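Long-range contacts in lovastatin nonaketide synthase, polyketide synthase component (Aspergillus terreus, PDB 7CPX), which builds the nonaketide backbone of lovastatin as an iterative multidomain polyketide synthase, condensing malonyl-CoA units to give carrier-bound dihydromonacolin L with its partner enzyme: residues Val1197-Asp1202 and Asn1255-Pro1260; Ala1119-Leu1124 and Ala1176-Ile1181; Ile1027-Ile1032 and Asn1073-Ala1078; Glu1021-Ser1026 and Val1201-Leu1206. The protein carries 2 engineered substitutions. All coordinates share one frame; numbering follows the deposited sequence.

All four contacts lie in the dehydratase domain. Contacts 1 and 4 share Val1201 and Asp1202, so strand 1196-1206 is flanked by strands 1249-1260 and 1016-1027; the probable hydrogen bond from His1200 NE2 to Asp1024 OD1 (2.6 Å) ties them further. Contact 3 follows strand 1016-1027 into the loop beyond it, its centre about 17 Å from that of contact 4. Contact 2 joins helix 1117-1126 to helix 1170-1184, which meets contact 1 where Ile1256 CD1 lies 3.4 Å from Phe1177 CD1. The predicted dehydratase residues lie close to contacts 1 and 2: measured between side chains, Pro1198 is about 5 Å from Asp1174 and about 6 Å from His985, and Gln1178 about 3 Å from Asp1174.

Contact 1: Val1197-Asp1202 and Asn1255-Pro1260; sequences VPTHVD and NITFKP
Pro1198 lays its pyrrolidine ring obliquely against the phenyl ring of Phe1258, neither over a face nor at an edge, with Pro1198 CG 3.6 Å from Phe1258 CE2. At the far end of the strands the carboxylate of Asp1202 and the amide of Asn1255 are turned 87° apart, and the touch is made behind them, by Asp1202 CB on Asn1255 CB (3.5 Å). On the same side of the sheet as Pro1198, the beta-branched Val1201 and Ile1256 run side by side, Val1201 CG1 3.9 Å from Ile1256 CB. Proline suits its place because, in a non-hydrogen-bonded pair, it needs no N-H for Phe1258. Next comes a classic beta bulge, where Thr1199 and His1200 both face Thr1257. Thr1257 O is gripped three times: in its carbonyl plane by Thr1199 N (2.6 Å) and His1200 N (3.0 Å), and from above the plane by Thr1199 OG1 (2.7 Å). The hydroxyl can reach it because chi1 of 50° places OG1 between its own backbone N and carbonyl carbon. Phe1177 of helix 1170-1184, the helix packed in the hotdog fold assigned to this half, lies on Pro1198 and Phe1258, while strand 1016-1027 pairs with the other edge of strand 1196-1206.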
loop_
_atom_site.group_PDB
_atom_site.type_symbol
_atom_site.label_atom_id
_atom_site.label_comp_id
_atom_site.label_asym_id
_atom_site.label_seq_id
_atom_site.Cartn_x
_atom_site.Cartn_y
_atom_site.Cartn_z
ATOM N N VAL A 1197 -10.370 6.210 -26.361
ATOM C CA VAL A 1197 -10.131 5.182 -25.352
ATOM C C VAL A 1197 -10.990 5.507 -24.137
ATOM O O VAL A 1197 -11.156 6.690 -23.804
ATOM C CB VAL A 1197 -8.646 5.089 -24.972
ATOM C CG1 VAL A 1197 -7.827 4.629 -26.159
ATOM C CG2 VAL A 1197 -8.139 6.429 -24.464
ATOM N N PRO A 1198 -11.551 4.514 -23.448
ATOM C CA PRO A 1198 -12.355 4.818 -22.260
ATOM C C PRO A 1198 -11.546 5.612 -21.247
ATOM O O PRO A 1198 -10.537 5.137 -20.724
ATOM C CB PRO A 1198 -12.735 3.435 -21.722
ATOM C CG PRO A 1198 -12.601 2.521 -22.875
ATOM C CD PRO A 1198 -11.501 3.071 -23.725
ATOM N N THR A 1199 -11.998 6.833 -20.975
ATOM C CA THR A 1199 -11.318 7.721 -20.046
ATOM C C THR A 1199 -12.050 7.860 -18.723
ATOM O O THR A 1199 -11.408 7.890 -17.670
ATOM C CB THR A 1199 -11.130 9.109 -20.671
ATOM O OG1 THR A 1199 -12.379 9.572 -21.198
ATOM C CG2 THR A 1199 -10.086 9.062 -21.775
ATOM N N HIS A 1200 -13.378 7.948 -18.736
ATOM C CA HIS A 1200 -14.122 8.159 -17.499
ATOM C C HIS A 1200 -15.458 7.436 -17.518
ATOM O O HIS A 1200 -16.374 7.827 -18.240
ATOM C CB HIS A 1200 -14.367 9.647 -17.245
ATOM C CG HIS A 1200 -15.184 9.918 -16.020
ATOM N ND1 HIS A 1200 -16.561 9.974 -16.041
ATOM C CD2 HIS A 1200 -14.819 10.141 -14.735
ATOM C CE1 HIS A 1200 -17.009 10.223 -14.823
ATOM N NE2 HIS A 1200 -15.972 10.329 -14.012
ATOM N N VAL A 1201 -15.588 6.407 -16.690
ATOM C CA VAL A 1201 -16.810 5.619 -16.616
ATOM C C VAL A 1201 -17.619 6.134 -15.438
ATOM O O VAL A 1201 -17.182 6.038 -14.285
ATOM C CB VAL A 1201 -16.527 4.120 -16.477
ATOM C CG1 VAL A 1201 -17.782 3.336 -16.768
ATOM C CG2 VAL A 1201 -15.406 3.703 -17.406
ATOM N N ASP A 1202 -18.803 6.676 -15.724
ATOM C CA ASP A 1202 -19.630 7.230 -14.659
ATOM C C ASP A 1202 -20.116 6.135 -13.722
ATOM O O ASP A 1202 -20.032 6.274 -12.497
ATOM C CB ASP A 1202 -20.810 7.999 -15.247
ATOM C CG ASP A 1202 -21.560 8.803 -14.204
ATOM O OD1 ASP A 1202 -21.132 8.807 -13.031
ATOM O OD2 ASP A 1202 -22.580 9.431 -14.558
ATOM N N ASN A 1255 -22.722 6.052 -18.975
ATOM C CA ASN A 1255 -21.876 7.191 -19.311
ATOM C C ASN A 1255 -20.397 6.831 -19.205
ATOM O O ASN A 1255 -19.596 7.536 -18.587
ATOM C CB ASN A 1255 -22.220 8.397 -18.440
ATOM C CG ASN A 1255 -21.416 9.629 -18.804
ATOM O OD1 ASN A 1255 -20.913 9.747 -19.920
ATOM N ND2 ASN A 1255 -21.287 10.551 -17.861
ATOM N N ILE A 1256 -20.034 5.703 -19.815
ATOM C CA ILE A 1256 -18.633 5.447 -20.107
ATOM C C ILE A 1256 -18.181 6.434 -21.171
ATOM O O ILE A 1256 -18.787 6.535 -22.246
ATOM C CB ILE A 1256 -18.413 3.993 -20.551
ATOM C CG1 ILE A 1256 -16.974 3.805 -21.035
ATOM C CG2 ILE A 1256 -19.390 3.603 -21.645
ATOM C CD1 ILE A 1256 -16.546 2.360 -21.153
ATOM N N THR A 1257 -17.125 7.175 -20.867
ATOM C CA THR A 1257 -16.645 8.273 -21.690
ATOM C C THR A 1257 -15.330 7.846 -22.316
ATOM O O THR A 1257 -14.308 7.744 -21.620
ATOM C CB THR A 1257 -16.473 9.543 -20.862
ATOM O OG1 THR A 1257 -17.758 10.070 -20.513
ATOM C CG2 THR A 1257 -15.687 10.579 -21.641
ATOM N N PHE A 1258 -15.386 7.584 -23.622
ATOM C CA PHE A 1258 -14.221 7.337 -24.463
ATOM C C PHE A 1258 -13.733 8.691 -24.954
ATOM O O PHE A 1258 -14.439 9.384 -25.692
ATOM C CB PHE A 1258 -14.568 6.444 -25.651
ATOM C CG PHE A 1258 -15.324 5.193 -25.303
ATOM C CD1 PHE A 1258 -16.653 5.243 -24.924
ATOM C CD2 PHE A 1258 -14.715 3.958 -25.413
ATOM C CE1 PHE A 1258 -17.347 4.090 -24.625
ATOM C CE2 PHE A 1258 -15.403 2.803 -25.119
ATOM C CZ PHE A 1258 -16.723 2.867 -24.724
ATOM N N LYS A 1259 -12.556 9.059 -24.563
ATOM C CA LYS A 1259 -11.978 10.294 -25.057
ATOM C C LYS A 1259 -10.860 9.986 -26.046
ATOM O O LYS A 1259 -10.209 8.942 -25.946
ATOM C CB LYS A 1259 -11.427 11.130 -23.900
ATOM C CG LYS A 1259 -11.386 12.623 -24.163
ATOM C CD LYS A 1259 -11.430 13.410 -22.867
ATOM C CE LYS A 1259 -11.424 14.905 -23.127
ATOM N NZ LYS A 1259 -11.483 15.693 -21.866
ATOM N N PRO A 1260 -10.609 10.861 -27.020
ATOM C CA PRO A 1260 -9.576 10.561 -28.015
ATOM C C PRO A 1260 -8.228 10.294 -27.364
ATOM O O PRO A 1260 -7.852 10.935 -26.380
ATOM C CB PRO A 1260 -9.542 11.826 -28.878
ATOM C CG PRO A 1260 -10.895 12.390 -28.758
ATOM C CD PRO A 1260 -11.351 12.086 -27.362
#

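Contact 2: Ala1119-Leu1124 and Ala1176-Ile1181; sequences AFYHEL and AFQTVI
Gln1178, which gives up the most surface here, meets Tyr1121 through its amide oxygen: Tyr1121 OH donates to Gln1178 OE1 at 2.5 Å. The amide plane stands 82° from the phenol ring, its oxygen at the ring's edge. Helices 1119-1124 and 1176-1181 run 83° apart with their axes 11.9 Å from each other, and side chains from both bridge the distance. Phe1120 does so with its rim, CZ lying 3.5 Å from the backbone oxygen Gln1178 O; with CG anti to the backbone N (chi1 174°), the ring reaches across to the second helix. Ile1181 completes the apolar half, its CG2 branch 3.7 Å from Leu1124 CD2, aliphatic branches that suit a buried site. The partners of Gln1178 would fix the rotation of its amide: OE1 accepts from the tyrosine, whereas NE2 donates to Phe1135 O and to Asp1174 OD2. If Asp1174 is the dehydratase's proton donor, as predicted, Gln1178 would be second-shell, and Tyr1121 may help, through the amide, to position that carboxylate.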
loop_
_atom_site.group_PDB
_atom_site.type_symbol
_atom_site.label_atom_id
_atom_site.label_comp_id
_atom_site.label_asym_id
_atom_site.label_seq_id
_atom_site.Cartn_x
_atom_site.Cartn_y
_atom_site.Cartn_z
ATOM N N ALA A 1119 -16.149 -6.215 -40.999
ATOM C CA ALA A 1119 -15.952 -4.852 -41.481
ATOM C C ALA A 1119 -15.850 -3.869 -40.323
ATOM O O ALA A 1119 -15.077 -2.906 -40.382
ATOM C CB ALA A 1119 -17.094 -4.452 -42.414
ATOM N N PHE A 1120 -16.632 -4.091 -39.265
ATOM C CA PHE A 1120 -16.568 -3.218 -38.099
ATOM C C PHE A 1120 -15.165 -3.205 -37.509
ATOM O O PHE A 1120 -14.580 -2.139 -37.285
ATOM C CB PHE A 1120 -17.591 -3.679 -37.059
ATOM C CG PHE A 1120 -17.510 -2.945 -35.753
ATOM C CD1 PHE A 1120 -17.932 -1.633 -35.651
ATOM C CD2 PHE A 1120 -17.027 -3.574 -34.620
ATOM C CE1 PHE A 1120 -17.864 -0.959 -34.449
ATOM C CE2 PHE A 1120 -16.956 -2.907 -33.414
ATOM C CZ PHE A 1120 -17.377 -1.597 -33.328
ATOM N N TYR A 1121 -14.598 -4.389 -37.273
ATOM C CA TYR A 1121 -13.257 -4.451 -36.704
ATOM C C TYR A 1121 -12.200 -4.011 -37.707
ATOM O O TYR A 1121 -11.159 -3.483 -37.306
ATOM C CB TYR A 1121 -12.962 -5.860 -36.196
ATOM C CG TYR A 1121 -13.638 -6.169 -34.882
ATOM C CD1 TYR A 1121 -13.220 -5.561 -33.710
ATOM C CD2 TYR A 1121 -14.691 -7.064 -34.811
ATOM C CE1 TYR A 1121 -13.830 -5.832 -32.509
ATOM C CE2 TYR A 1121 -15.308 -7.344 -33.610
ATOM C CZ TYR A 1121 -14.874 -6.723 -32.461
ATOM O OH TYR A 1121 -15.481 -6.995 -31.256
ATOM N N HIS A 1122 -12.443 -4.201 -39.004
ATOM C CA HIS A 1122 -11.518 -3.678 -40.005
ATOM C C HIS A 1122 -11.436 -2.161 -39.919
ATOM O O HIS A 1122 -10.344 -1.584 -39.893
ATOM C CB HIS A 1122 -11.956 -4.115 -41.402
ATOM C CG HIS A 1122 -11.198 -3.447 -42.506
ATOM N ND1 HIS A 1122 -9.824 -3.503 -42.605
ATOM C CD2 HIS A 1122 -11.620 -2.706 -43.557
ATOM C CE1 HIS A 1122 -9.434 -2.827 -43.671
ATOM N NE2 HIS A 1122 -10.505 -2.333 -44.266
ATOM N N GLU A 1123 -12.590 -1.496 -39.859
ATOM C CA GLU A 1123 -12.594 -0.044 -39.716
ATOM C C GLU A 1123 -11.961 0.369 -38.395
ATOM O O GLU A 1123 -11.187 1.333 -38.339
ATOM C CB GLU A 1123 -14.021 0.491 -39.813
ATOM C CG GLU A 1123 -14.100 1.982 -40.093
ATOM C CD GLU A 1123 -15.517 2.515 -40.030
ATOM O OE1 GLU A 1123 -16.351 1.910 -39.324
ATOM O OE2 GLU A 1123 -15.799 3.538 -40.687
ATOM N N LEU A 1124 -12.272 -0.357 -37.320
ATOM C CA LEU A 1124 -11.678 -0.047 -36.026
ATOM C C LEU A 1124 -10.158 -0.104 -36.095
ATOM O O LEU A 1124 -9.470 0.783 -35.575
ATOM C CB LEU A 1124 -12.211 -1.016 -34.970
ATOM C CG LEU A 1124 -13.642 -0.810 -34.462
ATOM C CD1 LEU A 1124 -13.837 -1.576 -33.167
ATOM C CD2 LEU A 1124 -13.974 0.657 -34.258
ATOM N N ALA A 1176 -17.902 -5.163 -25.045
ATOM C CA ALA A 1176 -19.077 -4.394 -24.659
ATOM C C ALA A 1176 -18.838 -2.906 -24.873
ATOM O O ALA A 1176 -19.720 -2.187 -25.354
ATOM C CB ALA A 1176 -19.432 -4.675 -23.200
ATOM N N PHE A 1177 -17.644 -2.430 -24.520
ATOM C CA PHE A 1177 -17.297 -1.036 -24.784
ATOM C C PHE A 1177 -17.286 -0.751 -26.280
ATOM O O PHE A 1177 -17.781 0.291 -26.727
ATOM C CB PHE A 1177 -15.936 -0.706 -24.173
ATOM C CG PHE A 1177 -15.896 -0.809 -22.675
ATOM C CD1 PHE A 1177 -17.060 -0.919 -21.937
ATOM C CD2 PHE A 1177 -14.688 -0.786 -22.008
ATOM C CE1 PHE A 1177 -17.019 -1.010 -20.567
ATOM C CE2 PHE A 1177 -14.640 -0.876 -20.635
ATOM C CZ PHE A 1177 -15.810 -0.989 -19.913
ATOM N N GLN A 1178 -16.722 -1.666 -27.068
ATOM C CA GLN A 1178 -16.732 -1.512 -28.518
ATOM C C GLN A 1178 -18.151 -1.383 -29.046
ATOM O O GLN A 1178 -18.369 -0.797 -30.112
ATOM C CB GLN A 1178 -16.045 -2.703 -29.182
ATOM C CG GLN A 1178 -14.576 -2.852 -28.861
ATOM C CD GLN A 1178 -14.058 -4.238 -29.185
ATOM O OE1 GLN A 1178 -14.744 -5.030 -29.829
ATOM N NE2 GLN A 1178 -12.850 -4.541 -28.732
ATOM N N THR A 1179 -19.118 -1.963 -28.338
ATOM C CA THR A 1179 -20.512 -1.804 -28.740
ATOM C C THR A 1179 -20.919 -0.336 -28.741
ATOM O O THR A 1179 -21.725 0.087 -29.578
ATOM C CB THR A 1179 -21.435 -2.599 -27.816
ATOM O OG1 THR A 1179 -21.369 -2.063 -26.489
ATOM C CG2 THR A 1179 -21.038 -4.062 -27.791
ATOM N N VAL A 1180 -20.373 0.454 -27.814
ATOM C CA VAL A 1180 -20.665 1.885 -27.795
ATOM C C VAL A 1180 -20.171 2.539 -29.075
ATOM O O VAL A 1180 -20.876 3.345 -29.693
ATOM C CB VAL A 1180 -20.039 2.544 -26.553
ATOM C CG1 VAL A 1180 -20.182 4.051 -26.627
ATOM C CG2 VAL A 1180 -20.684 2.016 -25.289
ATOM N N ILE A 1181 -18.952 2.201 -29.494
ATOM C CA ILE A 1181 -18.418 2.744 -30.739
ATOM C C ILE A 1181 -19.276 2.301 -31.914
ATOM O O ILE A 1181 -19.573 3.089 -32.821
ATOM C CB ILE A 1181 -16.952 2.317 -30.915
ATOM C CG1 ILE A 1181 -16.081 3.007 -29.867
ATOM C CG2 ILE A 1181 -16.471 2.653 -32.311
ATOM C CD1 ILE A 1181 -14.744 2.348 -29.657
#

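Contact 3: Ile1027-Ile1032 and Asn1073-Ala1078; sequences IDKAVI and NLSLSA
Asp1028 and Leu1076 cross obliquely in the hotdog fold assigned to the N-terminal half of the dehydratase domain, where the loop after strand 1016-1027 runs past the start of strand 1075-1087. Asp1028 OD1 lies 3.3 Å from Leu1076 CD2, a packing contact without a polar bond; Leu1076 also packs on Leu966 of the second subunit, which suits an apolar residue. Lys1029 is fully extended, and its CD passes 3.6 Å from Ser1075 OG, a hydroxyl that is bonded to Ser1066 O. Such a long aliphatic stem lets lysine pack against the strand in an exposed position. Deeper in, Ile1027 CG1 and Ala1078 CB meet at 4.1 Å, the small alanine permitting the close approach of the backbones here. Ser1077 bonds the other segment through both its carbonyl and its hydroxyl. Ser1077 O accepts from Lys1029 N (3.2 Å) and, weakly, from Asp1028 N. The hydroxyl of Ser1077, which also bonds Ser1066 OG and Tyr998 OH, donates back: Ser1077 OG lies 2.7 Å from Lys1029 O, with a C=O...OG angle of 171°.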
loop_
_atom_site.group_PDB
_atom_site.type_symbol
_atom_site.label_atom_id
_atom_site.label_comp_id
_atom_site.label_asym_id
_atom_site.label_seq_id
_atom_site.Cartn_x
_atom_site.Cartn_y
_atom_site.Cartn_z
ATOM N N ILE A 1027 -9.914 6.515 -16.227
ATOM C CA ILE A 1027 -8.687 5.934 -16.758
ATOM C C ILE A 1027 -7.769 7.094 -17.119
ATOM O O ILE A 1027 -7.987 7.784 -18.120
ATOM C CB ILE A 1027 -8.961 5.035 -17.969
ATOM C CG1 ILE A 1027 -9.675 3.750 -17.538
ATOM C CG2 ILE A 1027 -7.665 4.697 -18.677
ATOM C CD1 ILE A 1027 -11.126 3.941 -17.177
ATOM N N ASP A 1028 -6.737 7.310 -16.306
ATOM C CA ASP A 1028 -5.888 8.484 -16.449
ATOM C C ASP A 1028 -4.761 8.277 -17.453
ATOM O O ASP A 1028 -4.459 9.183 -18.237
ATOM C CB ASP A 1028 -5.301 8.871 -15.090
ATOM C CG ASP A 1028 -6.371 9.202 -14.069
ATOM O OD1 ASP A 1028 -7.097 8.277 -13.646
ATOM O OD2 ASP A 1028 -6.487 10.386 -13.689
ATOM N N LYS A 1029 -4.132 7.103 -17.449
ATOM C CA LYS A 1029 -2.991 6.833 -18.319
ATOM C C LYS A 1029 -3.099 5.406 -18.830
ATOM O O LYS A 1029 -3.004 4.455 -18.050
ATOM C CB LYS A 1029 -1.670 7.045 -17.581
ATOM C CG LYS A 1029 -0.444 6.803 -18.442
ATOM C CD LYS A 1029 0.827 7.230 -17.732
ATOM C CE LYS A 1029 2.038 7.111 -18.642
ATOM N NZ LYS A 1029 3.273 7.657 -18.015
ATOM N N ALA A 1030 -3.296 5.259 -20.137
ATOM C CA ALA A 1030 -3.313 3.936 -20.740
ATOM C C ALA A 1030 -1.937 3.294 -20.624
ATOM O O ALA A 1030 -0.916 3.931 -20.895
ATOM C CB ALA A 1030 -3.734 4.029 -22.205
ATOM N N VAL A 1031 -1.916 2.028 -20.219
ATOM C CA VAL A 1031 -0.669 1.288 -20.071
ATOM C C VAL A 1031 -0.256 0.776 -21.446
ATOM O O VAL A 1031 -0.907 -0.104 -22.013
ATOM C CB VAL A 1031 -0.814 0.138 -19.069
ATOM C CG1 VAL A 1031 0.233 -0.926 -19.326
ATOM C CG2 VAL A 1031 -0.683 0.660 -17.655
ATOM N N ILE A 1032 0.831 1.322 -21.978
ATOM C CA ILE A 1032 1.351 0.913 -23.275
ATOM C C ILE A 1032 2.445 -0.121 -23.053
ATOM O O ILE A 1032 3.417 0.135 -22.334
ATOM C CB ILE A 1032 1.892 2.120 -24.059
ATOM C CG1 ILE A 1032 0.876 3.268 -24.059
ATOM C CG2 ILE A 1032 2.235 1.712 -25.483
ATOM C CD1 ILE A 1032 -0.472 2.905 -24.636
ATOM N N ASN A 1073 8.737 6.442 -12.633
ATOM C CA ASN A 1073 8.037 6.368 -11.363
ATOM C C ASN A 1073 6.662 5.735 -11.546
ATOM O O ASN A 1073 6.172 5.556 -12.664
ATOM C CB ASN A 1073 7.888 7.759 -10.749
ATOM C CG ASN A 1073 9.219 8.375 -10.370
ATOM O OD1 ASN A 1073 9.878 9.011 -11.193
ATOM N ND2 ASN A 1073 9.619 8.192 -9.117
ATOM N N LEU A 1074 6.040 5.395 -10.422
ATOM C CA LEU A 1074 4.705 4.812 -10.448
ATOM C C LEU A 1074 3.678 5.909 -10.693
ATOM O O LEU A 1074 3.640 6.908 -9.968
ATOM C CB LEU A 1074 4.422 4.085 -9.137
ATOM C CG LEU A 1074 3.249 3.102 -9.146
ATOM C CD1 LEU A 1074 3.508 1.952 -10.098
ATOM C CD2 LEU A 1074 2.987 2.575 -7.749
ATOM N N SER A 1075 2.849 5.724 -11.713
ATOM C CA SER A 1075 1.841 6.693 -12.109
ATOM C C SER A 1075 0.451 6.095 -11.942
ATOM O O SER A 1075 0.286 4.907 -11.653
ATOM C CB SER A 1075 2.057 7.135 -13.560
ATOM O OG SER A 1075 1.882 6.050 -14.452
ATOM N N LEU A 1076 -0.557 6.941 -12.129
ATOM C CA LEU A 1076 -1.949 6.527 -12.018
ATOM C C LEU A 1076 -2.456 6.096 -13.387
ATOM O O LEU A 1076 -2.481 6.898 -14.328
ATOM C CB LEU A 1076 -2.814 7.656 -11.466
ATOM C CG LEU A 1076 -4.282 7.282 -11.238
ATOM C CD1 LEU A 1076 -4.409 6.341 -10.056
ATOM C CD2 LEU A 1076 -5.140 8.514 -11.032
ATOM N N SER A 1077 -2.860 4.833 -13.497
ATOM C CA SER A 1077 -3.474 4.330 -14.717
ATOM C C SER A 1077 -4.984 4.516 -14.702
ATOM O O SER A 1077 -5.575 4.887 -15.722
ATOM C CB SER A 1077 -3.141 2.850 -14.902
ATOM O OG SER A 1077 -2.536 2.616 -16.159
ATOM N N ALA A 1078 -5.614 4.268 -13.559
ATOM C CA ALA A 1078 -7.056 4.415 -13.439
ATOM C C ALA A 1078 -7.408 4.666 -11.982
ATOM O O ALA A 1078 -6.612 4.402 -11.080
ATOM C CB ALA A 1078 -7.790 3.178 -13.962
#

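Contact 4: Glu1021-Ser1026 and Val1201-Leu1206; sequences EILDMS and VDRITL
This is an antiparallel strand pairing at the seam between the two hotdog folds of the dehydratase: strand 1021-1023, from the half assigned as N-terminal, runs at 170° to strand 1203-1206 of the C-terminal half. Ile1022 and Ile1204 form a hydrogen-bonded pair, Ile1022 N to Ile1204 O at 2.8 Å and Ile1204 N to Ile1022 O at 2.9 Å. Both strands then turn a corner, at Asp1024 and Asp1202, yet stay joined by Asp1024 N to Asp1202 O (2.9 Å) and, beyond it, by Val1201 N to Met1025 O (2.6 Å). On the inner face the two isoleucines, beta-branched and apolar as suits a strand buried under a helix, lie side by side, Ile1022 CG2 3.4 Å from Ile1204 CD1, and the slender Met1025 brings its sulfur across them, SD 4.2 Å from Ile1204 CD1. The opposite face is more polar. Leu1023 CD2 packs on the aliphatic stem of Arg1203 at CG (3.6 Å), and Glu1021 runs alongside Thr1205. A bend at chi3 (61°) turns the guanidinium of Arg1203 back, and NH1 donates to Thr1205 OG1 (2.6 Å), while NH2 forms a salt bridge with Glu1254. Glu1021 pairs with Arg2015 of the second subunit. Helix 995-1012 covers the inner face through Tyr998, Ile999 and Met1003, while strands 1075-1087 and 1249-1260 continue the pairing on either side.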
loop_
_atom_site.group_PDB
_atom_site.type_symbol
_atom_site.label_atom_id
_atom_site.label_comp_id
_atom_site.label_asym_id
_atom_site.label_seq_id
_atom_site.Cartn_x
_atom_site.Cartn_y
_atom_site.Cartn_z
ATOM N N GLU A 1021 -21.019 -2.119 -8.068
ATOM C CA GLU A 1021 -20.956 -0.910 -8.870
ATOM C C GLU A 1021 -19.545 -0.341 -8.842
ATOM O O GLU A 1021 -18.825 -0.466 -7.851
ATOM C CB GLU A 1021 -21.932 0.149 -8.353
ATOM C CG GLU A 1021 -23.339 -0.347 -8.063
ATOM C CD GLU A 1021 -24.145 0.647 -7.252
ATOM O OE1 GLU A 1021 -23.699 1.805 -7.115
ATOM O OE2 GLU A 1021 -25.224 0.271 -6.747
ATOM N N ILE A 1022 -19.162 0.296 -9.941
ATOM C CA ILE A 1022 -17.941 1.083 -10.031
ATOM C C ILE A 1022 -18.346 2.498 -10.407
ATOM O O ILE A 1022 -18.881 2.722 -11.496
ATOM C CB ILE A 1022 -16.954 0.501 -11.052
ATOM C CG1 ILE A 1022 -16.276 -0.740 -10.475
ATOM C CG2 ILE A 1022 -15.922 1.542 -11.428
ATOM C CD1 ILE A 1022 -15.441 -1.497 -11.470
ATOM N N LEU A 1023 -18.066 3.445 -9.521
ATOM C CA LEU A 1023 -18.561 4.809 -9.626
ATOM C C LEU A 1023 -17.425 5.772 -9.940
ATOM O O LEU A 1023 -16.304 5.616 -9.442
ATOM C CB LEU A 1023 -19.246 5.235 -8.325
ATOM C CG LEU A 1023 -20.371 4.327 -7.825
ATOM C CD1 LEU A 1023 -20.812 4.741 -6.432
ATOM C CD2 LEU A 1023 -21.544 4.361 -8.784
ATOM N N ASP A 1024 -17.728 6.764 -10.778
ATOM C CA ASP A 1024 -16.806 7.859 -11.075
ATOM C C ASP A 1024 -15.426 7.334 -11.451
ATOM O O ASP A 1024 -14.402 7.930 -11.109
ATOM C CB ASP A 1024 -16.711 8.825 -9.892
ATOM C CG ASP A 1024 -16.015 10.124 -10.252
ATOM O OD1 ASP A 1024 -15.628 10.287 -11.428
ATOM O OD2 ASP A 1024 -15.856 10.984 -9.359
ATOM N N MET A 1025 -15.387 6.211 -12.159
ATOM C CA MET A 1025 -14.112 5.639 -12.557
ATOM C C MET A 1025 -13.478 6.472 -13.659
ATOM O O MET A 1025 -14.159 6.958 -14.566
ATOM C CB MET A 1025 -14.287 4.201 -13.028
ATOM C CG MET A 1025 -13.006 3.585 -13.554
ATOM S SD MET A 1025 -13.074 1.791 -13.643
ATOM C CE MET A 1025 -11.403 1.419 -14.167
ATOM N N SER A 1026 -12.160 6.632 -13.577
ATOM C CA SER A 1026 -11.404 7.409 -14.545
ATOM C C SER A 1026 -10.149 6.644 -14.928
ATOM O O SER A 1026 -9.413 6.181 -14.053
ATOM C CB SER A 1026 -11.030 8.782 -13.978
ATOM O OG SER A 1026 -10.259 9.523 -14.906
ATOM N N VAL A 1201 -15.588 6.407 -16.690
ATOM C CA VAL A 1201 -16.810 5.619 -16.616
ATOM C C VAL A 1201 -17.619 6.134 -15.438
ATOM O O VAL A 1201 -17.182 6.038 -14.285
ATOM C CB VAL A 1201 -16.527 4.120 -16.477
ATOM C CG1 VAL A 1201 -17.782 3.336 -16.768
ATOM C CG2 VAL A 1201 -15.406 3.703 -17.406
ATOM N N ASP A 1202 -18.803 6.676 -15.724
ATOM C CA ASP A 1202 -19.630 7.230 -14.659
ATOM C C ASP A 1202 -20.116 6.135 -13.722
ATOM O O ASP A 1202 -20.032 6.274 -12.497
ATOM C CB ASP A 1202 -20.810 7.999 -15.247
ATOM C CG ASP A 1202 -21.560 8.803 -14.204
ATOM O OD1 ASP A 1202 -21.132 8.807 -13.031
ATOM O OD2 ASP A 1202 -22.580 9.431 -14.558
ATOM N N ARG A 1203 -20.627 5.033 -14.270
ATOM C CA ARG A 1203 -21.037 3.935 -13.395
ATOM C C ARG A 1203 -21.094 2.622 -14.160
ATOM O O ARG A 1203 -22.002 2.418 -14.966
ATOM C CB ARG A 1203 -22.385 4.237 -12.754
ATOM C CG ARG A 1203 -22.908 3.101 -11.886
ATOM C CD ARG A 1203 -24.262 3.430 -11.301
ATOM N NE ARG A 1203 -25.252 3.651 -12.346
ATOM C CZ ARG A 1203 -25.867 2.683 -13.011
ATOM N NH1 ARG A 1203 -25.604 1.409 -12.778
ATOM N NH2 ARG A 1203 -26.767 3.004 -13.935
ATOM N N ILE A 1204 -20.162 1.723 -13.873
ATOM C CA ILE A 1204 -20.372 0.320 -14.194
ATOM C C ILE A 1204 -21.173 -0.321 -13.067
ATOM O O ILE A 1204 -21.183 0.157 -11.935
ATOM C CB ILE A 1204 -19.040 -0.421 -14.415
ATOM C CG1 ILE A 1204 -18.126 0.368 -15.349
ATOM C CG2 ILE A 1204 -19.292 -1.799 -14.990
ATOM C CD1 ILE A 1204 -17.063 1.157 -14.626
ATOM N N THR A 1205 -21.855 -1.418 -13.377
ATOM C CA THR A 1205 -22.571 -2.146 -12.333
ATOM C C THR A 1205 -22.731 -3.590 -12.769
ATOM O O THR A 1205 -23.404 -3.860 -13.764
ATOM C CB THR A 1205 -23.930 -1.517 -12.057
ATOM O OG1 THR A 1205 -23.768 -0.118 -11.790
ATOM C CG2 THR A 1205 -24.564 -2.179 -10.860
ATOM N N LEU A 1206 -22.144 -4.508 -12.014
ATOM C CA LEU A 1206 -22.082 -5.912 -12.378
ATOM C C LEU A 1206 -22.749 -6.769 -11.311
ATOM O O LEU A 1206 -22.588 -6.530 -10.109
ATOM C CB LEU A 1206 -20.629 -6.348 -12.572
ATOM C CG LEU A 1206 -20.401 -7.807 -12.949
ATOM C CD1 LEU A 1206 -19.401 -7.902 -14.080
ATOM C CD2 LEU A 1206 -19.913 -8.594 -11.753
#